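Local coordinates for D-alanyl-D-alanine carboxypeptidase (Penicillin binding protein) family protein (Francisella tularensis subsp. tularensis, PDB 6OSU), which probably trims the C-terminal D-alanine from peptidoglycan precursor peptides as a penicillin-binding serine carboxypeptidase of the S11 family, at residues A[87-92]-A[129-134]; A[390-395]-A[418-423]. All blocks are in the same frame, centred on the assembly; numbering follows the deposited sequence.

Contact 1 of 2, residues A[87-92]-A[129-134]; sequences TMIPIS and TIALAE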
loop_
_atom_site.group_PDB
_atom_site.type_symbol
_atom_site.label_atom_id
_atom_site.label_comp_id
_atom_site.label_asym_id
_atom_site.label_seq_id
_atom_site.Cartn_x
_atom_site.Cartn_y
_atom_site.Cartn_z
ATOM N N THR A 87 -19.522 -17.279 2.833
ATOM C CA THR A 87 -20.837 -16.812 3.262
ATOM C C THR A 87 -21.627 -16.260 2.080
ATOM O O THR A 87 -21.092 -15.536 1.238
ATOM C CB THR A 87 -20.688 -15.740 4.349
ATOM O OG1 THR A 87 -20.031 -16.305 5.491
ATOM C CG2 THR A 87 -22.047 -15.191 4.770
ATOM N N MET A 88 -22.910 -16.616 2.019
ATOM C CA MET A 88 -23.799 -16.212 0.935
ATOM C C MET A 88 -24.637 -15.019 1.384
ATOM O O MET A 88 -25.445 -15.138 2.310
ATOM C CB MET A 88 -24.700 -17.375 0.521
ATOM C CG MET A 88 -23.951 -18.659 0.190
ATOM S SD MET A 88 -22.950 -18.537 -1.306
ATOM C CE MET A 88 -24.214 -18.226 -2.536
ATOM N N ILE A 89 -24.461 -13.886 0.721
ATOM C CA ILE A 89 -25.122 -12.637 1.095
ATOM C C ILE A 89 -26.332 -12.430 0.196
ATOM O O ILE A 89 -26.207 -12.557 -1.030
ATOM C CB ILE A 89 -24.164 -11.437 0.995
ATOM C CG1 ILE A 89 -23.119 -11.511 2.100
ATOM C CG2 ILE A 89 -24.931 -10.126 1.071
ATOM C CD1 ILE A 89 -21.733 -11.556 1.568
ATOM N N PRO A 90 -27.500 -12.108 0.747
ATOM C CA PRO A 90 -28.638 -11.751 -0.103
ATOM C C PRO A 90 -28.431 -10.387 -0.741
ATOM O O PRO A 90 -27.858 -9.476 -0.138
ATOM C CB PRO A 90 -29.819 -11.743 0.873
ATOM C CG PRO A 90 -29.192 -11.414 2.198
ATOM C CD PRO A 90 -27.833 -12.059 2.183
ATOM N N ILE A 91 -28.898 -10.253 -1.975
ATOM C CA ILE A 91 -28.801 -9.004 -2.719
ATOM C C ILE A 91 -30.147 -8.302 -2.616
ATOM O O ILE A 91 -31.148 -8.773 -3.167
ATOM C CB ILE A 91 -28.414 -9.246 -4.182
ATOM C CG1 ILE A 91 -27.196 -10.168 -4.270
ATOM C CG2 ILE A 91 -28.155 -7.923 -4.886
ATOM C CD1 ILE A 91 -25.955 -9.614 -3.610
ATOM N N SER A 92 -30.179 -7.178 -1.906
ATOM C CA SER A 92 -31.389 -6.376 -1.836
ATOM C C SER A 92 -31.645 -5.680 -3.170
ATOM O O SER A 92 -30.756 -5.550 -4.018
ATOM C CB SER A 92 -31.282 -5.336 -0.721
ATOM O OG SER A 92 -30.216 -4.434 -0.966
ATOM N N THR A 129 -20.489 -3.599 -3.466
ATOM C CA THR A 129 -20.103 -2.845 -2.278
ATOM C C THR A 129 -21.300 -2.611 -1.365
ATOM O O THR A 129 -21.212 -2.787 -0.145
ATOM C CB THR A 129 -19.475 -1.512 -2.687
ATOM O OG1 THR A 129 -18.420 -1.753 -3.624
ATOM C CG2 THR A 129 -18.908 -0.792 -1.471
ATOM N N ILE A 130 -22.434 -2.214 -1.945
ATOM C CA ILE A 130 -23.624 -1.940 -1.145
ATOM C C ILE A 130 -24.152 -3.222 -0.512
ATOM O O ILE A 130 -24.643 -3.211 0.624
ATOM C CB ILE A 130 -24.690 -1.241 -2.011
ATOM C CG1 ILE A 130 -24.219 0.163 -2.396
ATOM C CG2 ILE A 130 -26.031 -1.182 -1.293
ATOM C CD1 ILE A 130 -23.647 0.950 -1.232
ATOM N N ALA A 131 -24.052 -4.346 -1.229
ATOM C CA ALA A 131 -24.551 -5.609 -0.691
ATOM C C ALA A 131 -23.726 -6.067 0.504
ATOM O O ALA A 131 -24.275 -6.604 1.473
ATOM C CB ALA A 131 -24.565 -6.680 -1.780
ATOM N N LEU A 132 -22.406 -5.870 0.456
ATOM C CA LEU A 132 -21.570 -6.202 1.606
ATOM C C LEU A 132 -21.835 -5.256 2.770
ATOM O O LEU A 132 -21.871 -5.685 3.931
ATOM C CB LEU A 132 -20.092 -6.162 1.218
ATOM C CG LEU A 132 -19.580 -7.307 0.345
ATOM C CD1 LEU A 132 -18.223 -6.957 -0.250
ATOM C CD2 LEU A 132 -19.504 -8.593 1.149
ATOM N N ALA A 133 -22.030 -3.968 2.478
ATOM C CA ALA A 133 -22.228 -2.983 3.535
ATOM C C ALA A 133 -23.537 -3.222 4.277
ATOM O O ALA A 133 -23.574 -3.191 5.512
ATOM C CB ALA A 133 -22.187 -1.572 2.949
ATOM N N GLU A 134 -24.625 -3.457 3.536
ATOM C CA GLU A 134 -25.911 -3.724 4.173
ATOM C C GLU A 134 -25.849 -4.942 5.087
ATOM O O GLU A 134 -26.522 -4.975 6.123
ATOM C CB GLU A 134 -26.996 -3.922 3.115
ATOM C CG GLU A 134 -27.365 -2.668 2.334
ATOM C CD GLU A 134 -28.510 -2.906 1.361
ATOM O OE1 GLU A 134 -28.519 -3.961 0.688
ATOM O OE2 GLU A 134 -29.409 -2.042 1.282
HETATM O O HOH W 1 -28.056 -6.263 -0.664
#

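Contact 2 of 2, residues A[390-395]-A[418-423]; sequences IKTGQT and MNNVSQ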
loop_
_atom_site.group_PDB
_atom_site.type_symbol
_atom_site.label_atom_id
_atom_site.label_comp_id
_atom_site.label_asym_id
_atom_site.label_seq_id
_atom_site.Cartn_x
_atom_site.Cartn_y
_atom_site.Cartn_z
ATOM N N ILE A 390 26.159 10.371 36.192
ATOM C CA ILE A 390 25.137 9.859 35.286
ATOM C C ILE A 390 24.780 8.453 35.747
ATOM O O ILE A 390 25.671 7.656 36.058
ATOM C CB ILE A 390 25.618 9.836 33.822
ATOM C CG1 ILE A 390 26.108 11.220 33.388
ATOM C CG2 ILE A 390 24.515 9.332 32.903
ATOM C CD1 ILE A 390 27.027 11.186 32.190
ATOM N N LYS A 391 23.486 8.148 35.788
ATOM C CA LYS A 391 23.027 6.846 36.247
ATOM C C LYS A 391 22.659 5.954 35.067
ATOM O O LYS A 391 22.329 6.433 33.980
ATOM C CB LYS A 391 21.826 6.977 37.188
ATOM C CG LYS A 391 21.542 5.707 37.992
ATOM C CD LYS A 391 20.084 5.609 38.403
ATOM C CE LYS A 391 19.797 6.435 39.641
ATOM N NZ LYS A 391 18.339 6.473 39.932
ATOM N N THR A 392 22.729 4.642 35.297
ATOM C CA THR A 392 22.264 3.673 34.314
ATOM C C THR A 392 20.794 3.912 33.993
ATOM O O THR A 392 19.958 4.018 34.894
ATOM C CB THR A 392 22.464 2.249 34.841
ATOM O OG1 THR A 392 23.863 1.936 34.870
ATOM C CG2 THR A 392 21.735 1.239 33.965
ATOM N N GLY A 393 20.479 3.999 32.706
ATOM C CA GLY A 393 19.130 4.295 32.281
ATOM C C GLY A 393 18.822 5.765 32.127
ATOM O O GLY A 393 17.661 6.115 31.876
ATOM N N GLN A 394 19.816 6.635 32.268
ATOM C CA GLN A 394 19.637 8.060 32.035
ATOM C C GLN A 394 19.900 8.386 30.569
ATOM O O GLN A 394 20.827 7.849 29.955
ATOM C CB GLN A 394 20.572 8.863 32.940
ATOM C CG GLN A 394 20.560 10.366 32.718
ATOM C CD GLN A 394 21.521 11.087 33.648
ATOM O OE1 GLN A 394 21.814 10.611 34.744
ATOM N NE2 GLN A 394 22.024 12.237 33.210
ATOM N N THR A 395 19.070 9.260 30.006
ATOM C CA THR A 395 19.215 9.661 28.612
ATOM C C THR A 395 20.354 10.667 28.489
ATOM O O THR A 395 20.311 11.739 29.102
ATOM C CB THR A 395 17.909 10.253 28.090
ATOM O OG1 THR A 395 16.840 9.323 28.306
ATOM C CG2 THR A 395 18.021 10.557 26.603
ATOM N N MET A 418 24.146 2.874 29.836
ATOM C CA MET A 418 24.240 1.517 30.346
ATOM C C MET A 418 25.289 1.369 31.439
ATOM O O MET A 418 25.376 0.298 32.047
ATOM C CB MET A 418 24.551 0.538 29.205
ATOM C CG MET A 418 23.648 0.682 27.981
ATOM S SD MET A 418 22.304 -0.522 27.907
ATOM C CE MET A 418 20.962 0.386 28.664
ATOM N N ASN A 419 26.085 2.405 31.695
ATOM C CA ASN A 419 27.091 2.428 32.751
ATOM C C ASN A 419 26.750 3.511 33.768
ATOM O O ASN A 419 25.744 4.216 33.654
ATOM C CB ASN A 419 28.492 2.681 32.187
ATOM C CG ASN A 419 29.073 1.475 31.490
ATOM O OD1 ASN A 419 29.351 1.516 30.294
ATOM N ND2 ASN A 419 29.279 0.396 32.238
ATOM N N ASN A 420 27.623 3.639 34.763
ATOM C CA ASN A 420 27.602 4.731 35.725
ATOM C C ASN A 420 28.933 5.463 35.655
ATOM O O ASN A 420 29.979 4.843 35.442
ATOM C CB ASN A 420 27.366 4.214 37.153
ATOM C CG ASN A 420 25.911 3.911 37.434
ATOM O OD1 ASN A 420 25.042 4.743 37.202
ATOM N ND2 ASN A 420 25.638 2.714 37.940
ATOM N N VAL A 421 28.896 6.782 35.820
ATOM C CA VAL A 421 30.102 7.592 35.932
ATOM C C VAL A 421 30.030 8.382 37.228
ATOM O O VAL A 421 28.990 8.965 37.554
ATOM C CB VAL A 421 30.291 8.531 34.726
ATOM C CG1 VAL A 421 30.810 7.746 33.537
ATOM C CG2 VAL A 421 28.983 9.225 34.395
ATOM N N SER A 422 31.138 8.391 37.965
ATOM C CA SER A 422 31.225 9.020 39.275
ATOM C C SER A 422 31.942 10.355 39.144
ATOM O O SER A 422 32.991 10.439 38.497
ATOM C CB SER A 422 31.967 8.113 40.256
ATOM O OG SER A 422 31.561 6.768 40.089
ATOM N N GLN A 423 31.370 11.397 39.740
ATOM C CA GLN A 423 32.000 12.704 39.675
ATOM C C GLN A 423 33.188 12.759 40.627
ATOM O O GLN A 423 33.260 12.014 41.607
ATOM C CB GLN A 423 31.001 13.815 40.003
ATOM C CG GLN A 423 30.811 14.086 41.486
ATOM C CD GLN A 423 29.701 13.258 42.104
ATOM O OE1 GLN A 423 28.730 13.801 42.627
ATOM N NE2 GLN A 423 29.841 11.940 42.055
#

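Contact 1 of 2, residues A[87-92]-A[129-134]
Ser92 and Glu134 close one end of this strand-on-helix contact through a hydrogen bond from Ser92 OG to Glu134 OE1. At 2.4 Å it is very short, a separation too short to be taken literally. Ser92 OG sits between the backbone N and the carbonyl carbon (chi1 62°), where it also caps the N-terminus of helix 93-96 by accepting from Ala95 N. Extended beyond CG (chi2 -176°), the glutamate chain spans the gap from helix 126-137 to the serine. Its other oxygen, OE2, is held by Asn94 ND2, so both carboxylate oxygens have partners at the start of the short helix. Water 1 adds a second link between the loop backbone and the carboxylate, accepting from Ser92 N at 2.6 Å and donating to Glu134 OE1 and, at longer range, to Pro90 O.

Away from this polar end the contact is apolar. Ile91 sends only CD1 down to the methyl of Ala131, 3.7 Å from its CB. Ile89 divides its branches: CG2 lies 3.6 Å from the backbone O of Ala131, while CD1 meets Leu132 CD2 at 3.7 Å, the two side chains crossing at about a right angle. At small Ala131 the chain just beyond the strand comes close to the helix, CA of Ile91 5.8 Å from CA of Ala131. Strand 88-90, paired with 110-112 as a two-stranded antiparallel ribbon, here packs on a helix of the penicillin-binding, beta-lactamase-like domain.

Contact 2 of 2, residues A[390-395]-A[418-423]
Ile390 pairs with Val421 as an antiparallel hydrogen-bonded pair, a single bridge whose two backbone bonds are both weak: Ile390 N to Val421 O is 3.4 Å and Val421 N to Ile390 O is 3.3 Å. The two side chains run next to each other in a common direction. One methyl does the touching, for Val421 CG2 packs 3.5 Å from Ile390 CB and equally near CD1. Ile347 and Ala417 cover the isoleucine further, while Ala344 touches the valine, so this apolar pair is buried although several of the residues around it are exposed.

Lys391 follows, with its CG running alongside Asn420 and reaching 3.7 Å from OD1. Its backbone N turns instead to Gln394 OE1, at 3.2 Å and nearly straight (165°), the donor standing above the plane of the amide carbonyl.

Thr392 makes the polar grip on the second segment. Its N donates to Asn420 OD1 at 3.0 Å, bent to 132° and again from above the carbonyl plane. With CG anti to its own carbonyl carbon (chi1 -80°), the Asn420 amide is placed beside Thr392, and its rotation presents OD1. From the threonine side chain, OG1 adds a weak bond of 3.2 Å to Asn419 O; the side-chain oxygen OD1 of Asn419 is bonded to Thr357 N instead.

Gly393 takes the left-handed backbone conformation that a type II turn favours at this position. Gln394 N closes the turn on Lys391 O, and both Gly393 and Gln394 bond to the backbone of Ala417. A type II beta turn leading into strand 395-403 is thus laid against the chain leaving strand 409-417, at one end of the antiparallel sheet of the PBP5-type C-terminal domain.

In the fold
Contacts 1 and 2 belong to different parts of one chain, and both segments of contact 1 precede those of contact 2 in sequence. Their centres are 62 Å apart, on opposite sides of the chain's centre, and their nearest atoms about 48 Å, so neither can touch the other. Contact 1 lies in the carboxypeptidase domain, near the predicted active site: the side chain of Leu132 is about 9 Å from that of Lys67, the probable proton acceptor, and about 11 Å from that of Lys278, a predicted substrate-binding residue. Contact 2, about 43 Å from the chain's centre, belongs to the C-terminal beta domain, away from these sites.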